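Local coordinates for type II secretion system protein H (Vibrio cholerae, PDB 2QV8), which forms part of the pseudopilus tip complex that recognises and binds substrates during energy-dependent type II secretion of proteases and toxins, at residues Thr121-Ser126 against Trp138-Gln143. Numbering follows the deposited sequence. Where two conformers were deposited one is given.
Sequences TPFTLS and WRVTAQ
The ring of Phe123 leans back over the neighbouring strand, with the backbone N of Ala142 and CA of Thr141 beneath one face. A chi1 of 79° swings the ring across the strand gap and brings CE1 to 3.5 Å from Ala142 CB, while CE2 reaches 3.4 Å from Val140 O. Leu125 and Val140 point to the same side as Phe123 and Ala142, and on this apolar face helix 2-24 is met by Phe123, through Leu14, and by Leu125 and Val140, both through Phe10. Such a helix laid across an antiparallel sheet is in keeping with the pilin-like fold of pseudopilins.

Thr124, Ser126, Arg139 and Thr141 occupy the other face. Thr124 and Arg139 run side by side in the same direction, with Thr124 CG2 3.7 Å from Arg139 CG; the guanidinium group goes on to carbonyls of Gln137 and Glu155. Phe123 and Ala142 form one antiparallel hydrogen-bonded pair: Ala142 N binds Phe123 O at 3.0 Å, and Phe123 N bonds Ala142 O in return. In the Thr141 conformer given, chi1 of -169° turns OG1 toward Phe123 O, to which it donates at 2.6 Å from the opposite face of the carbonyl plane to Ala142 N. Leu125 and Val140 make the next such pair, with a nearly straight bond from Leu125 N to Val140 O (2.8 Å, N-H...O angle 176°).

This part of the hairpin separates its chemistry by face. Phe123, Leu125 and Val140 meet the helix, whereas on the other side, in this conformer, a threonine hydroxyl adds a second donor to Phe123 O, which would supplement the main-chain bonding there.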
loop_
_atom_site.group_PDB
_atom_site.type_symbol
_atom_site.label_atom_id
_atom_site.label_comp_id
_atom_site.label_asym_id
_atom_site.label_seq_id
_atom_site.Cartn_x
_atom_site.Cartn_y
_atom_site.Cartn_z
ATOM N N THR A 121 -2.475 6.805 -7.964
ATOM C CA THR A 121 -1.870 7.870 -7.145
ATOM C C THR A 121 -0.334 7.682 -7.022
ATOM O O THR A 121 0.067 6.669 -6.528
ATOM C CB THR A 121 -2.447 7.819 -5.709
ATOM O OG1 THR A 121 -3.880 7.970 -5.744
ATOM C CG2 THR A 121 -1.775 8.892 -4.788
ATOM N N PRO A 122 0.500 8.668 -7.434
ATOM C CA PRO A 122 1.964 8.516 -7.240
ATOM C C PRO A 122 2.345 8.341 -5.759
ATOM O O PRO A 122 1.929 9.111 -4.918
ATOM C CB PRO A 122 2.529 9.791 -7.817
ATOM C CG PRO A 122 1.470 10.296 -8.774
ATOM C CD PRO A 122 0.174 9.912 -8.161
ATOM N N PHE A 123 3.125 7.319 -5.453
ATOM C CA PHE A 123 3.467 7.021 -4.076
ATOM C C PHE A 123 4.685 6.080 -4.043
ATOM O O PHE A 123 5.102 5.519 -5.077
ATOM C CB PHE A 123 2.276 6.319 -3.357
ATOM C CG PHE A 123 2.181 4.858 -3.702
ATOM C CD1 PHE A 123 1.571 4.447 -4.864
ATOM C CD2 PHE A 123 2.758 3.898 -2.869
ATOM C CE1 PHE A 123 1.551 3.108 -5.187
ATOM C CE2 PHE A 123 2.752 2.575 -3.213
ATOM C CZ PHE A 123 2.151 2.184 -4.373
ATOM N N THR A 124 5.222 5.905 -2.829
ATOM C CA THR A 124 6.241 4.880 -2.510
ATOM C C THR A 124 5.831 4.243 -1.194
ATOM O O THR A 124 5.550 4.938 -0.231
ATOM C CB THR A 124 7.662 5.494 -2.331
ATOM O OG1 THR A 124 8.060 6.119 -3.534
ATOM C CG2 THR A 124 8.707 4.416 -1.987
ATOM N N LEU A 125 5.758 2.915 -1.158
ATOM C CA LEU A 125 5.569 2.176 0.075
ATOM C C LEU A 125 6.891 1.458 0.381
ATOM O O LEU A 125 7.449 0.829 -0.482
ATOM C CB LEU A 125 4.456 1.162 -0.096
ATOM C CG LEU A 125 4.307 0.238 1.136
ATOM C CD1 LEU A 125 3.581 0.916 2.337
ATOM C CD2 LEU A 125 3.719 -1.125 0.850
ATOM N N SER A 126 7.348 1.528 1.617
ATOM C CA SER A 126 8.612 0.922 2.020
ATOM C C SER A 126 8.295 -0.100 3.087
ATOM O O SER A 126 7.475 0.157 4.000
ATOM C CB SER A 126 9.572 2.000 2.515
ATOM O OG SER A 126 10.740 1.442 3.080
ATOM N N TRP A 138 13.220 -2.227 0.710
ATOM C CA TRP A 138 12.338 -2.834 -0.252
ATOM C C TRP A 138 11.162 -1.874 -0.451
ATOM O O TRP A 138 10.576 -1.425 0.523
ATOM C CB TRP A 138 11.865 -4.219 0.197
ATOM C CG TRP A 138 12.844 -5.283 -0.111
ATOM C CD1 TRP A 138 13.714 -5.869 0.755
ATOM C CD2 TRP A 138 13.067 -5.890 -1.387
ATOM N NE1 TRP A 138 14.468 -6.803 0.099
ATOM C CE2 TRP A 138 14.086 -6.847 -1.217
ATOM C CE3 TRP A 138 12.504 -5.727 -2.647
ATOM C CZ2 TRP A 138 14.565 -7.618 -2.265
ATOM C CZ3 TRP A 138 12.986 -6.521 -3.708
ATOM C CH2 TRP A 138 13.994 -7.448 -3.501
ATOM N N ARG A 139 10.879 -1.496 -1.704
ATOM C CA ARG A 139 9.858 -0.488 -1.989
ATOM C C ARG A 139 8.963 -0.889 -3.163
ATOM O O ARG A 139 9.400 -1.553 -4.098
ATOM C CB ARG A 139 10.503 0.839 -2.354
ATOM C CG ARG A 139 11.012 1.656 -1.193
ATOM C CD ARG A 139 12.126 2.565 -1.602
ATOM N NE ARG A 139 13.304 1.800 -1.931
ATOM C CZ ARG A 139 14.274 2.157 -2.758
ATOM N NH1 ARG A 139 14.273 3.322 -3.388
ATOM N NH2 ARG A 139 15.274 1.318 -2.935
ATOM N N VAL A 140 7.721 -0.446 -3.127
ATOM C CA VAL A 140 6.853 -0.537 -4.268
ATOM C C VAL A 140 6.430 0.906 -4.542
ATOM O O VAL A 140 6.011 1.607 -3.620
ATOM C CB VAL A 140 5.618 -1.426 -4.023
ATOM C CG1 VAL A 140 4.641 -1.304 -5.256
ATOM C CG2 VAL A 140 6.032 -2.906 -3.700
ATOM N N THR A 141 6.501 1.315 -5.805
ATOM C CA THR A 141 6.212 2.698 -6.169
ATOM C C THR A 141 5.334 2.768 -7.414
ATOM O O THR A 141 5.432 1.931 -8.292
ATOM C CB THR A 141 7.513 3.509 -6.376
ATOM O OG1 THR A 141 7.212 4.900 -6.472
ATOM C CG2 THR A 141 8.294 3.043 -7.630
ATOM N N ALA A 142 4.452 3.770 -7.450
ATOM C CA ALA A 142 3.735 4.108 -8.679
ATOM C C ALA A 142 4.306 5.478 -9.040
ATOM O O ALA A 142 4.257 6.438 -8.262
ATOM C CB ALA A 142 2.232 4.148 -8.486
ATOM N N GLN A 143 4.966 5.539 -10.188
ATOM C CA GLN A 143 5.748 6.733 -10.525
ATOM C C GLN A 143 4.842 7.784 -11.106
ATOM O O GLN A 143 3.713 7.487 -11.513
ATOM C CB GLN A 143 6.904 6.377 -11.479
ATOM C CG GLN A 143 7.860 5.390 -10.871
ATOM C CD GLN A 143 9.108 5.131 -11.710
ATOM O OE1 GLN A 143 10.124 4.695 -11.175
ATOM N NE2 GLN A 143 9.047 5.433 -13.020
#